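PDB 3LL7: putative methyltransferase from Porphyromonas gingivalis, which probably transfers a methyl group from S-adenosylmethionine to a substrate that remains to be identified. Local coordinates for residues A[12-17]-A[42-47]; A[87-92]-A[225-230]; A[203-208]-A[242-247]. All coordinates share one frame; numbering follows the deposited sequence. Where two conformers were deposited one is given.

Interaction 1. Residues A[12-17]-A[42-47]; sequences LAITRW and AAVATQ
In the all-helical N-terminal region, helix 8-20 packs against helix 38-57, with Ile-14 and Trp-17 meeting Ala-43, Val-44 and Gln-47. The short axes of 12-17 and 42-47 pass 9.0 Å apart at a signed crossing angle of -54°. Ile-14 supplies two prongs: CD1 presses on Ala-43 CB at 3.7 Å, whereas CG2 lies 4.0 Å from Val-44 CG2 and also borders CG of Gln-47. Its chi1 of -70° splits the branches in this way, placing CG1 beside the backbone N and CG2 anti to it. Ile-14 and Val-44 run past one another in opposite senses. The rotamer of Val-44 (chi1 174°) puts CG2 beside the backbone N and anti to the carbonyl carbon, from where it reaches Trp-17 CB at 3.7 Å and comes close to the carbonyl O of Ile-14. Trp-17 CE3 also touches Val-44 CG2, obliquely, before the rest of the indole leads away to Pro-37. Phe-6 covers both Ile-14 and Ala-43, while the Gln-47 amide donates from NE2 to the carbonyl O of Ile-69. No hydrogen bond joins the two segments. Their cohesion therefore comes from van der Waals packing of buried side chains, to which Gln-47 contributes its aliphatic part.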
ATOM      1  N   LEU A  12      -5.372 -24.310  20.346  1.00 10.57           N
ATOM      2  CA  LEU A  12      -5.119 -23.831  21.697  1.00 11.52           C
ATOM      3  C   LEU A  12      -3.859 -24.451  22.307  1.00 11.29           C
ATOM      4  O   LEU A  12      -3.070 -23.727  22.924  1.00 12.58           O
ATOM      5  CB  LEU A  12      -6.324 -24.057  22.604  1.00 11.61           C
ATOM      6  CG  LEU A  12      -7.535 -23.153  22.358  1.00 15.04           C
ATOM      7  CD1 LEU A  12      -8.779 -23.816  23.003  1.00 19.70           C
ATOM      8  CD2 LEU A  12      -7.316 -21.736  22.897  1.00 18.89           C
ATOM      9  N   ALA A  13      -3.671 -25.762  22.147  1.00 11.00           N
ATOM     10  CA  ALA A  13      -2.478 -26.423  22.680  1.00 11.26           C
ATOM     11  C   ALA A  13      -1.235 -25.900  21.992  1.00 10.86           C
ATOM     12  O   ALA A  13      -0.233 -25.619  22.644  1.00  9.42           O
ATOM     13  CB  ALA A  13      -2.567 -27.957  22.521  1.00 10.91           C
ATOM     14  N   ILE A  14      -1.280 -25.790  20.660  1.00  9.42           N
ATOM     15  CA  ILE A  14      -0.092 -25.352  19.929  1.00 10.86           C
ATOM     16  C   ILE A  14       0.355 -23.955  20.365  1.00 10.98           C
ATOM     17  O   ILE A  14       1.565 -23.716  20.576  1.00 10.27           O
ATOM     18  CB  ILE A  14      -0.282 -25.465  18.391  1.00 10.40           C
ATOM     19  CG1 ILE A  14      -0.321 -26.940  18.006  1.00  9.80           C
ATOM     20  CG2 ILE A  14       0.835 -24.696  17.630  1.00 11.97           C
ATOM     21  CD1 ILE A  14      -1.073 -27.193  16.619  1.00 10.44           C
ATOM     22  N   THR A  15      -0.606 -23.039  20.542  1.00 11.03           N
ATOM     23  CA  THR A  15      -0.250 -21.691  20.980  1.00 11.38           C
ATOM     24  C   THR A  15       0.227 -21.670  22.438  1.00 11.82           C
ATOM     25  O   THR A  15       1.121 -20.883  22.771  1.00 10.07           O
ATOM     26  CB  THR A  15      -1.406 -20.683  20.794  1.00 12.70           C
ATOM     27  OG1 THR A  15      -2.563 -21.142  21.498  1.00 14.42           O
ATOM     28  CG2 THR A  15      -1.789 -20.567  19.315  1.00 12.53           C
ATOM     29  N   ARG A  16      -0.381 -22.498  23.299  1.00 10.84           N
ATOM     30  CA  ARG A  16       0.125 -22.631  24.693  1.00 11.44           C
ATOM     31  C   ARG A  16       1.583 -23.154  24.678  1.00 11.38           C
ATOM     32  O   ARG A  16       2.457 -22.612  25.376  1.00 12.52           O
ATOM     33  CB  ARG A  16      -0.853 -23.497  25.511  1.00 10.86           C
ATOM     34  CG  ARG A  16      -0.378 -24.047  26.890  1.00 13.53           C
ATOM     35  CD  ARG A  16      -1.513 -24.873  27.541  1.00 17.87           C
ATOM     36  NE  ARG A  16      -1.863 -26.077  26.774  1.00 20.15           N
ATOM     37  CZ  ARG A  16      -1.201 -27.235  26.848  1.00 22.62           C
ATOM     38  NH1 ARG A  16      -1.607 -28.287  26.123  1.00 19.98           N
ATOM     39  NH2 ARG A  16      -0.168 -27.367  27.691  1.00 20.24           N
ATOM     40  N   TRP A  17       1.864 -24.180  23.864  1.00 10.62           N
ATOM     41  CA  TRP A  17       3.236 -24.719  23.802  1.00 10.37           C
ATOM     42  C   TRP A  17       4.243 -23.715  23.190  1.00 11.35           C
ATOM     43  O   TRP A  17       5.379 -23.608  23.672  1.00 10.58           O
ATOM     44  CB  TRP A  17       3.275 -26.015  23.004  1.00 10.34           C
ATOM     45  CG  TRP A  17       2.627 -27.203  23.699  1.00  8.77           C
ATOM     46  CD1 TRP A  17       2.739 -27.573  25.035  1.00 10.66           C
ATOM     47  CD2 TRP A  17       1.820 -28.192  23.072  1.00  9.56           C
ATOM     48  NE1 TRP A  17       2.004 -28.731  25.251  1.00 12.75           N
ATOM     49  CE2 TRP A  17       1.448 -29.131  24.062  1.00 11.29           C
ATOM     50  CE3 TRP A  17       1.371 -28.373  21.754  1.00  9.33           C
ATOM     51  CZ2 TRP A  17       0.622 -30.243  23.782  1.00 11.11           C
ATOM     52  CZ3 TRP A  17       0.543 -29.484  21.460  1.00 10.67           C
ATOM     53  CH2 TRP A  17       0.189 -30.408  22.480  1.00 11.25           C
ATOM     54  N   ALA A  42       6.438 -29.823  14.857  1.00 11.79           N
ATOM     55  CA  ALA A  42       6.584 -28.967  13.671  1.00 12.08           C
ATOM     56  C   ALA A  42       5.676 -27.725  13.735  1.00 12.21           C
ATOM     57  O   ALA A  42       6.130 -26.609  13.444  1.00 11.61           O
ATOM     58  CB  ALA A  42       6.347 -29.755  12.346  1.00 11.60           C
ATOM     59  N   ALA A  43       4.409 -27.923  14.113  1.00 12.14           N
ATOM     60  CA  ALA A  43       3.465 -26.812  14.213  1.00 12.15           C
ATOM     61  C   ALA A  43       3.958 -25.789  15.249  1.00 12.15           C
ATOM     62  O   ALA A  43       3.882 -24.588  15.008  1.00 11.72           O
ATOM     63  CB  ALA A  43       2.061 -27.324  14.600  1.00 12.44           C
ATOM     64  N   VAL A  44       4.409 -26.261  16.421  1.00 11.30           N
ATOM     65  CA  VAL A  44       4.943 -25.348  17.437  1.00 11.55           C
ATOM     66  C   VAL A  44       6.217 -24.648  16.937  1.00 11.64           C
ATOM     67  O   VAL A  44       6.350 -23.426  17.063  1.00 11.77           O
ATOM     68  CB  VAL A  44       5.199 -26.051  18.814  1.00 10.48           C
ATOM     69  CG1 VAL A  44       5.894 -25.095  19.779  1.00 11.53           C
ATOM     70  CG2 VAL A  44       3.861 -26.575  19.416  1.00 11.51           C
ATOM     71  N   ALA A  45       7.150 -25.421  16.374  1.00 12.84           N
ATOM     72  CA  ALA A  45       8.367 -24.842  15.797  1.00 13.21           C
ATOM     73  C   ALA A  45       8.041 -23.795  14.753  1.00 14.07           C
ATOM     74  O   ALA A  45       8.685 -22.745  14.713  1.00 14.62           O
ATOM     75  CB  ALA A  45       9.269 -25.919  15.198  1.00 13.71           C
ATOM     76  N   THR A  46       7.044 -24.079  13.920  1.00 13.75           N
ATOM     77  CA  THR A  46       6.632 -23.144  12.870  1.00 14.73           C
ATOM     78  C   THR A  46       6.173 -21.809  13.463  1.00 14.27           C
ATOM     79  O   THR A  46       6.547 -20.758  12.943  1.00 14.89           O
ATOM     80  CB  THR A  46       5.542 -23.747  11.950  1.00 14.86           C
ATOM     81  OG1 THR A  46       6.074 -24.888  11.262  1.00 15.51           O
ATOM     82  CG2 THR A  46       5.056 -22.740  10.930  1.00 15.19           C
ATOM     83  N   GLN A  47       5.356 -21.853  14.522  1.00 14.60           N
ATOM     84  CA  GLN A  47       4.884 -20.625  15.190  1.00 14.09           C
ATOM     85  C   GLN A  47       6.045 -19.836  15.789  1.00 14.28           C
ATOM     86  O   GLN A  47       6.139 -18.609  15.604  1.00 15.72           O
ATOM     87  CB  GLN A  47       3.838 -20.916  16.275  1.00 14.46           C
ATOM     88  CG  GLN A  47       2.531 -21.487  15.755  1.00 14.99           C
ATOM     89  CD  GLN A  47       1.875 -20.601  14.705  1.00 14.79           C
ATOM     90  OE1 GLN A  47       1.468 -19.480  15.009  1.00 15.72           O
ATOM     91  NE2 GLN A  47       1.766 -21.095  13.470  1.00 14.09           N
TER

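Interaction 2. Residues A[87-92]-A[225-230]; sequences KSRFIR and VQELHV
The backbones of 87-92 and 225-230 stay well apart, Phe-90 CA lying 10.9 Å from Glu-227 CA, so the turn of helical conformation at 87-90 reaches the strand through side chains alone. Phe-90 carries most of the contact. With CG beside its backbone N (chi1 -68°), the ring advances edge-first onto the face of His-229, and CZ stands 3.5 Å from His-229 CE1, over the centre of the imidazole. This is a T-shaped pair, with centroids 4.8 Å apart and planes inclined at 61°. The rim of the same phenyl ring also meets the carboxylate of Glu-227, whose OE2 lies near the ring plane at 3.7 Å from Phe-90 CE1, where the aromatic C-H carries slight positive charge.

The imidazole that receives this edge is fixed in rotation. His-229 NE2 donates to Glu-227 OE1 over 2.8 Å in a nearly straight bond (172°), which lies in the imidazole plane but reaches the carboxylate from above its own plane. The other nitrogen, ND1, is hydrogen-bonded to Tyr-86 OH, and the ring also stacks with His-259. Glu-227 OE2 in turn forms a salt bridge with Arg-243 on the adjoining strand. Arg-89 closes the outer margin, although its two modelled conformers make its place less certain; in one of them His-229 CE1 lies over the rim of one guanidinium face, without stacking, and NH1 is 4.1 Å from Glu-227 OE1, beyond salt-bridge range.

Phe-90 further touches Leu-241 of strand 236-244. The contact thus lays the segment leading into strand 96-99 against the far strands of a Rossmann-like sheet, whose seven core strands run in the order 3-2-1-4-5-7-6, as in class I methyltransferases.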
ATOM      1  N   LYS A  87      -8.408   1.788   5.211  1.00  7.97           N
ATOM      2  CA  LYS A  87      -9.645   1.245   4.647  1.00  7.73           C
ATOM      3  C   LYS A  87     -10.851   1.479   5.543  1.00  7.05           C
ATOM      4  O   LYS A  87     -11.975   1.592   5.040  1.00  5.73           O
ATOM      5  CB  LYS A  87      -9.535  -0.266   4.423  1.00  8.83           C
ATOM      6  CG  LYS A  87      -8.566  -0.657   3.334  1.00 11.50           C
ATOM      7  CD  LYS A  87      -8.345  -2.173   3.392  1.00 14.21           C
ATOM      8  CE  LYS A  87      -7.216  -2.569   2.459  1.00 14.87           C
ATOM      9  NZ  LYS A  87      -5.866  -2.265   3.023  1.00 17.35           N
ATOM     10  N   SER A  88     -10.634   1.561   6.855  1.00  5.97           N
ATOM     11  CA  SER A  88     -11.778   1.728   7.758  1.00  6.64           C
ATOM     12  C   SER A  88     -12.545   3.040   7.482  1.00  6.22           C
ATOM     13  O   SER A  88     -13.733   3.132   7.800  1.00  6.17           O
ATOM     14  CB  SER A  88     -11.375   1.609   9.234  1.00  6.58           C
ATOM     15  OG  SER A  88     -10.716   2.795   9.647  1.00  8.61           O
ATOM     16  N   ARG A  89     -11.875   4.023   6.872  0.50  5.71           N
ATOM     17  CA  ARG A  89     -12.513   5.292   6.508  0.50  6.30           C
ATOM     18  C   ARG A  89     -13.624   5.158   5.458  0.50  6.38           C
ATOM     19  O   ARG A  89     -14.452   6.061   5.330  0.50  6.18           O
ATOM     20  CB  ARG A  89     -11.483   6.335   6.048  0.50  6.01           C
ATOM     21  CG  ARG A  89     -10.828   6.045   4.696  0.50  6.77           C
ATOM     22  CD  ARG A  89     -11.551   6.670   3.513  0.50  7.78           C
ATOM     23  NE  ARG A  89     -11.224   8.086   3.337  0.50  6.42           N
ATOM     24  CZ  ARG A  89     -11.835   8.867   2.465  0.50  6.71           C
ATOM     25  NH1 ARG A  89     -12.785   8.356   1.698  0.50  7.94           N
ATOM     26  NH2 ARG A  89     -11.500  10.141   2.350  0.50  4.04           N
ATOM     27  N   PHE A  90     -13.634   4.055   4.705  1.00  6.34           N
ATOM     28  CA  PHE A  90     -14.703   3.802   3.706  1.00  6.27           C
ATOM     29  C   PHE A  90     -15.985   3.231   4.341  1.00  6.64           C
ATOM     30  O   PHE A  90     -17.039   3.216   3.709  1.00  6.14           O
ATOM     31  CB  PHE A  90     -14.246   2.843   2.603  1.00  7.31           C
ATOM     32  CG  PHE A  90     -13.195   3.412   1.689  1.00  6.87           C
ATOM     33  CD1 PHE A  90     -13.558   4.057   0.506  1.00  9.77           C
ATOM     34  CD2 PHE A  90     -11.847   3.323   2.024  1.00  8.45           C
ATOM     35  CE1 PHE A  90     -12.596   4.588  -0.345  1.00 10.34           C
ATOM     36  CE2 PHE A  90     -10.875   3.858   1.182  1.00 10.11           C
ATOM     37  CZ  PHE A  90     -11.246   4.499   0.001  1.00 11.70           C
ATOM     38  N   ILE A  91     -15.899   2.815   5.595  1.00  5.96           N
ATOM     39  CA  ILE A  91     -16.971   2.025   6.199  1.00  7.54           C
ATOM     40  C   ILE A  91     -17.709   2.794   7.293  1.00  8.03           C
ATOM     41  O   ILE A  91     -17.133   3.072   8.342  1.00  9.12           O
ATOM     42  CB  ILE A  91     -16.407   0.690   6.785  1.00  6.52           C
ATOM     43  CG1 ILE A  91     -15.483  -0.025   5.782  1.00  8.45           C
ATOM     44  CG2 ILE A  91     -17.559  -0.244   7.294  1.00  7.23           C
ATOM     45  CD1 ILE A  91     -16.127  -0.434   4.449  1.00  6.74           C
ATOM     46  N   ARG A  92     -18.979   3.121   7.063  1.00  9.01           N
ATOM     47  CA  ARG A  92     -19.807   3.768   8.097  1.00 10.40           C
ATOM     48  C   ARG A  92     -19.956   2.913   9.356  1.00 10.27           C
ATOM     49  O   ARG A  92     -20.086   1.688   9.273  1.00  9.67           O
ATOM     50  CB  ARG A  92     -21.189   4.115   7.547  1.00 10.83           C
ATOM     51  CG  ARG A  92     -21.225   5.334   6.649  1.00 15.11           C
ATOM     52  CD  ARG A  92     -22.690   5.763   6.371  1.00 20.78           C
ATOM     53  NE  ARG A  92     -23.194   6.869   7.205  1.00 24.53           N
ATOM     54  CZ  ARG A  92     -24.053   6.733   8.216  1.00 24.51           C
ATOM     55  NH1 ARG A  92     -24.518   5.531   8.556  1.00 24.21           N
ATOM     56  NH2 ARG A  92     -24.446   7.800   8.899  1.00 23.90           N
ATOM     57  N   VAL A 225     -17.437   3.048 -11.135  1.00 14.41           N
ATOM     58  CA  VAL A 225     -16.383   3.517 -10.225  1.00 14.11           C
ATOM     59  C   VAL A 225     -16.715   4.926  -9.745  1.00 13.93           C
ATOM     60  O   VAL A 225     -17.052   5.793 -10.547  1.00 14.44           O
ATOM     61  CB  VAL A 225     -15.004   3.492 -10.913  1.00 14.00           C
ATOM     62  CG1 VAL A 225     -13.940   4.166 -10.029  1.00 14.31           C
ATOM     63  CG2 VAL A 225     -14.587   2.062 -11.199  1.00 13.25           C
ATOM     64  N   GLN A 226     -16.620   5.141  -8.435  1.00 13.28           N
ATOM     65  CA  GLN A 226     -16.916   6.435  -7.827  1.00 12.96           C
ATOM     66  C   GLN A 226     -15.678   7.199  -7.371  1.00 12.46           C
ATOM     67  O   GLN A 226     -15.701   8.417  -7.296  1.00 11.99           O
ATOM     68  CB  GLN A 226     -17.842   6.253  -6.632  1.00 13.73           C
ATOM     69  CG  GLN A 226     -19.234   5.725  -7.034  1.00 14.66           C
ATOM     70  CD  GLN A 226     -19.973   6.662  -7.968  1.00 15.58           C
ATOM     71  OE1 GLN A 226     -20.047   7.876  -7.737  1.00 16.85           O
ATOM     72  NE2 GLN A 226     -20.530   6.101  -9.040  1.00 16.50           N
ATOM     73  N   GLU A 227     -14.624   6.464  -7.031  1.00 11.83           N
ATOM     74  CA  GLU A 227     -13.354   7.052  -6.572  1.00 12.08           C
ATOM     75  C   GLU A 227     -12.249   6.012  -6.666  1.00 12.34           C
ATOM     76  O   GLU A 227     -12.512   4.817  -6.525  1.00 12.34           O
ATOM     77  CB  GLU A 227     -13.460   7.613  -5.137  1.00 12.71           C
ATOM     78  CG  GLU A 227     -13.984   6.624  -4.071  1.00 14.03           C
ATOM     79  CD  GLU A 227     -14.168   7.269  -2.692  1.00 16.87           C
ATOM     80  OE1 GLU A 227     -13.431   8.200  -2.335  1.00 16.47           O
ATOM     81  OE2 GLU A 227     -15.079   6.850  -1.956  1.00 19.93           O
ATOM     82  N   LEU A 228     -11.004   6.458  -6.873  1.00 12.03           N
ATOM     83  CA  LEU A 228      -9.851   5.564  -6.883  1.00 12.16           C
ATOM     84  C   LEU A 228      -8.784   6.199  -5.976  1.00 12.02           C
ATOM     85  O   LEU A 228      -8.473   7.378  -6.109  1.00 12.20           O
ATOM     86  CB  LEU A 228      -9.348   5.375  -8.335  1.00 12.37           C
ATOM     87  CG  LEU A 228      -8.222   4.362  -8.577  1.00 14.36           C
ATOM     88  CD1 LEU A 228      -8.205   3.842  -9.997  1.00 17.64           C
ATOM     89  CD2 LEU A 228      -6.820   5.002  -8.220  1.00 15.58           C
ATOM     90  N   HIS A 229      -8.249   5.428  -5.037  1.00 11.07           N
ATOM     91  CA  HIS A 229      -7.270   5.965  -4.100  1.00 11.35           C
ATOM     92  C   HIS A 229      -5.927   5.289  -4.367  1.00 11.19           C
ATOM     93  O   HIS A 229      -5.868   4.046  -4.465  1.00 12.28           O
ATOM     94  CB  HIS A 229      -7.687   5.661  -2.661  1.00 11.63           C
ATOM     95  CG  HIS A 229      -8.882   6.443  -2.199  1.00 11.78           C
ATOM     96  ND1 HIS A 229      -8.919   7.077  -0.979  1.00 12.60           N
ATOM     97  CD2 HIS A 229     -10.073   6.695  -2.793  1.00 13.77           C
ATOM     98  CE1 HIS A 229     -10.081   7.689  -0.839  1.00 14.96           C
ATOM     99  NE2 HIS A 229     -10.798   7.474  -1.929  1.00 14.12           N
ATOM    100  N   VAL A 230      -4.863   6.085  -4.466  1.00  9.83           N
ATOM    101  CA  VAL A 230      -3.513   5.537  -4.600  1.00 10.01           C
ATOM    102  C   VAL A 230      -2.864   5.698  -3.244  1.00  9.59           C
ATOM    103  O   VAL A 230      -2.700   6.841  -2.758  1.00  9.37           O
ATOM    104  CB  VAL A 230      -2.683   6.285  -5.679  1.00 10.28           C
ATOM    105  CG1 VAL A 230      -1.254   5.713  -5.745  1.00 10.92           C
ATOM    106  CG2 VAL A 230      -3.402   6.204  -7.023  1.00 10.13           C
TER

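Interaction 3. Residues A[203-208]-A[242-247]; sequences SSILAK and VRMSLN
Arg-243 NH2 is shared between Ser-204 OG, 2.9 Å away across the strands, and the carboxylate of Glu-248, with which it forms a salt bridge. The bond to the serine has an angle of 153° at the hydrogen and lies in the guanidinium plane, so the hydroxyl sits at the edge of the flat group. A bend at chi3 (68°) turns the guanidinium back after CG and CD have run alongside Ser-204 CB and OG. NE is engaged in its salt bridge with Glu-227, and the group is thereby gripped from several directions; the carboxylates of Glu-227 and Glu-248 would offset much of its positive charge.

The backbones pair as antiparallel strands, their short axes at 160°. Ile-205 with Met-244, and Ala-207 with Val-242, are hydrogen-bonded pairs, each closed by two N-H...O bonds; that from Met-244 N to Ile-205 O measures 2.8 Å. Leu-206 and Arg-243 form the intervening non-hydrogen-bonded pair, where CA of Arg-243 makes a C-H...O contact of 3.3 Å with Ile-205 O. Strand 204-209 is itself parallel to 166-173 on its other flank. This change from parallel to antiparallel is the hallmark of class I methyltransferases, in which the seventh strand inserts between the fifth and sixth.

Ile-205, Ala-207, Val-242 and Met-244, a selenomethionine, project to one face of the sheet, where helix 191-198 packs on Ile-205. The selenomethionine bends at its end, placing CE 3.9 Å from Ile-205 CG2 and 4.3 Å from Ala-207 CB. On the face carrying Arg-243, Leu-206 turns CD1 toward the carbonyl of Val-242. Where strand 204-209 begins and 236-244 has ended, a water lies 3.0 Å from Ser-203 O and accepts from Leu-246 N at 2.9 Å.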
ATOM      1  N   SER A 203     -24.363  -1.487  -1.035  1.00 16.33           N
ATOM      2  CA  SER A 203     -24.244  -0.057  -1.304  1.00 16.22           C
ATOM      3  C   SER A 203     -23.022   0.212  -2.179  1.00 15.63           C
ATOM      4  O   SER A 203     -23.146   0.857  -3.222  1.00 15.40           O
ATOM      5  CB  SER A 203     -24.187   0.764  -0.010  1.00 16.64           C
ATOM      6  OG  SER A 203     -25.442   0.744   0.660  1.00 18.44           O
ATOM      7  N   SER A 204     -21.858  -0.298  -1.760  1.00 14.43           N
ATOM      8  CA  SER A 204     -20.640  -0.212  -2.560  1.00 14.14           C
ATOM      9  C   SER A 204     -19.825  -1.497  -2.558  1.00 13.90           C
ATOM     10  O   SER A 204     -19.895  -2.277  -1.607  1.00 13.87           O
ATOM     11  CB  SER A 204     -19.736   0.904  -2.033  1.00 14.18           C
ATOM     12  OG  SER A 204     -20.279   2.175  -2.341  1.00 16.18           O
ATOM     13  N   ILE A 205     -19.062  -1.704  -3.627  1.00 13.32           N
ATOM     14  CA  ILE A 205     -17.973  -2.676  -3.624  1.00 13.09           C
ATOM     15  C   ILE A 205     -16.658  -1.910  -3.502  1.00 12.72           C
ATOM     16  O   ILE A 205     -16.453  -0.919  -4.225  1.00 12.63           O
ATOM     17  CB  ILE A 205     -17.905  -3.498  -4.916  1.00 12.98           C
ATOM     18  CG1 ILE A 205     -19.128  -4.442  -5.030  1.00 13.64           C
ATOM     19  CG2 ILE A 205     -16.615  -4.325  -4.965  1.00 14.62           C
ATOM     20  CD1 ILE A 205     -19.267  -5.055  -6.403  1.00 15.82           C
ATOM     21  N   LEU A 206     -15.785  -2.393  -2.619  1.00 12.68           N
ATOM     22  CA  LEU A 206     -14.433  -1.806  -2.426  1.00 12.89           C
ATOM     23  C   LEU A 206     -13.431  -2.885  -2.833  1.00 13.04           C
ATOM     24  O   LEU A 206     -13.446  -3.984  -2.254  1.00 13.45           O
ATOM     25  CB  LEU A 206     -14.218  -1.425  -0.959  1.00 13.28           C
ATOM     26  CG  LEU A 206     -12.888  -0.720  -0.615  1.00 14.67           C
ATOM     27  CD1 LEU A 206     -12.755   0.647  -1.344  1.00 17.65           C
ATOM     28  CD2 LEU A 206     -12.696  -0.577   0.900  1.00 16.29           C
ATOM     29  N   ALA A 207     -12.634  -2.606  -3.857  1.00 12.24           N
ATOM     30  CA  ALA A 207     -11.657  -3.558  -4.368  1.00 12.67           C
ATOM     31  C   ALA A 207     -10.264  -3.034  -4.099  1.00 12.65           C
ATOM     32  O   ALA A 207      -9.970  -1.860  -4.375  1.00 12.87           O
ATOM     33  CB  ALA A 207     -11.843  -3.772  -5.860  1.00 12.85           C
ATOM     34  N   LYS A 208      -9.421  -3.901  -3.545  1.00 12.20           N
ATOM     35  CA  LYS A 208      -8.024  -3.563  -3.318  1.00 12.34           C
ATOM     36  C   LYS A 208      -7.217  -4.165  -4.435  1.00 12.82           C
ATOM     37  O   LYS A 208      -7.252  -5.378  -4.650  1.00 12.72           O
ATOM     38  CB  LYS A 208      -7.539  -4.145  -1.989  1.00 11.88           C
ATOM     39  CG  LYS A 208      -6.028  -3.940  -1.781  1.00 15.40           C
ATOM     40  CD  LYS A 208      -5.600  -4.749  -0.550  1.00 18.94           C
ATOM     41  CE  LYS A 208      -4.295  -5.441  -0.747  1.00 23.18           C
ATOM     42  NZ  LYS A 208      -4.015  -6.282   0.454  1.00 29.21           N
ATOM     43  N   VAL A 242     -10.420   0.942  -5.137  1.00 12.85           N
ATOM     44  CA  VAL A 242     -11.456   1.470  -6.010  1.00 13.16           C
ATOM     45  C   VAL A 242     -12.802   1.213  -5.356  1.00 13.52           C
ATOM     46  O   VAL A 242     -13.027   0.126  -4.832  1.00 13.25           O
ATOM     47  CB  VAL A 242     -11.409   0.760  -7.360  1.00 13.89           C
ATOM     48  CG1 VAL A 242     -12.449   1.328  -8.259  1.00 16.00           C
ATOM     49  CG2 VAL A 242     -10.033   0.918  -8.011  1.00 15.89           C
ATOM     50  N   ARG A 243     -13.675   2.219  -5.333  1.00 14.10           N
ATOM     51  CA  ARG A 243     -15.034   1.996  -4.854  1.00 14.51           C
ATOM     52  C   ARG A 243     -16.011   2.111  -6.002  1.00 15.05           C
ATOM     53  O   ARG A 243     -15.936   3.074  -6.780  1.00 14.56           O
ATOM     54  CB  ARG A 243     -15.394   2.978  -3.746  1.00 14.53           C
ATOM     55  CG  ARG A 243     -16.806   2.725  -3.142  1.00 14.53           C
ATOM     56  CD  ARG A 243     -17.053   3.639  -1.958  1.00 14.65           C
ATOM     57  NE  ARG A 243     -17.159   5.042  -2.359  1.00 15.59           N
ATOM     58  CZ  ARG A 243     -18.271   5.593  -2.857  1.00 15.80           C
ATOM     59  NH1 ARG A 243     -18.293   6.888  -3.179  1.00 16.85           N
ATOM     60  NH2 ARG A 243     -19.375   4.862  -3.031  1.00 15.64           N
HETATM   61  N   MSE A 244     -16.903   1.114  -6.116  1.00 15.36           N
HETATM   62  CA  MSE A 244     -17.961   1.078  -7.137  1.00 17.02           C
HETATM   63  C   MSE A 244     -19.324   1.076  -6.478  1.00 16.83           C
HETATM   64  O   MSE A 244     -19.493   0.519  -5.397  1.00 16.58           O
HETATM   65  CB  MSE A 244     -17.873  -0.176  -8.008  1.00 16.67           C
HETATM   66  CG  MSE A 244     -16.816  -0.092  -9.065  1.00 19.22           C
HETATM   67 SE   MSE A 244     -16.209  -1.842  -9.582  0.75 22.50          SE
HETATM   68  CE  MSE A 244     -15.315  -2.186  -7.897  1.00 20.48           C
ATOM     69  N   SER A 245     -20.301   1.694  -7.130  1.00 16.93           N
ATOM     70  CA  SER A 245     -21.622   1.776  -6.561  1.00 17.58           C
ATOM     71  C   SER A 245     -22.628   2.085  -7.661  1.00 18.67           C
ATOM     72  O   SER A 245     -22.413   3.017  -8.448  1.00 18.18           O
ATOM     73  CB  SER A 245     -21.651   2.852  -5.469  1.00 17.30           C
ATOM     74  OG  SER A 245     -22.927   2.927  -4.848  1.00 18.48           O
ATOM     75  N   LEU A 246     -23.676   1.261  -7.744  1.00 19.85           N
ATOM     76  CA  LEU A 246     -24.856   1.512  -8.622  1.00 21.43           C
ATOM     77  C   LEU A 246     -25.752   2.582  -8.007  1.00 22.16           C
ATOM     78  O   LEU A 246     -26.682   3.102  -8.644  1.00 22.48           O
ATOM     79  CB  LEU A 246     -25.687   0.238  -8.768  1.00 21.48           C
ATOM     80  CG  LEU A 246     -25.352  -0.905  -9.734  1.00 23.08           C
ATOM     81  CD1 LEU A 246     -26.441  -1.982  -9.632  1.00 22.97           C
ATOM     82  CD2 LEU A 246     -25.236  -0.443 -11.168  1.00 24.16           C
ATOM     83  N   ASN A 247     -25.440   2.890  -6.758  1.00 23.38           N
ATOM     84  CA  ASN A 247     -26.183   3.763  -5.873  1.00 24.60           C
ATOM     85  C   ASN A 247     -26.090   5.213  -6.288  1.00 24.33           C
ATOM     86  O   ASN A 247     -26.926   6.019  -5.924  1.00 25.15           O
ATOM     87  CB  ASN A 247     -25.592   3.619  -4.462  1.00 25.26           C
ATOM     88  CG  ASN A 247     -26.642   3.628  -3.368  1.00 27.23           C
ATOM     89  OD1 ASN A 247     -27.465   4.548  -3.288  1.00 31.22           O
ATOM     90  ND2 ASN A 247     -26.607   2.611  -2.499  1.00 27.06           N
TER
HETATM   91  O   HOH W   1     -24.066  -0.678  -5.600  1.00 15.95           O

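Overall arrangement
From the N terminus, interaction 1 comes first, joining helices 8-20 and 38-57 across 24 intervening residues and closing before the others open. Interaction 2 opens at 87-92, just ahead of strand 96-99, and spans 132 residues. Before it closes at 225-230, interaction 3 opens at 203-208, and this shorter loop closes only at 242-247, so the two cross. Their centres lie 8 Å apart and they meet along neighbouring strands 225-233 and 236-244, where Gln-226 N probably donates to Arg-243 O. Interaction 1 stands about 38 Å from interaction 2, centre to centre, within the helical N-terminal region, whereas interactions 2 and 3 knit the Rossmann-like sheet together.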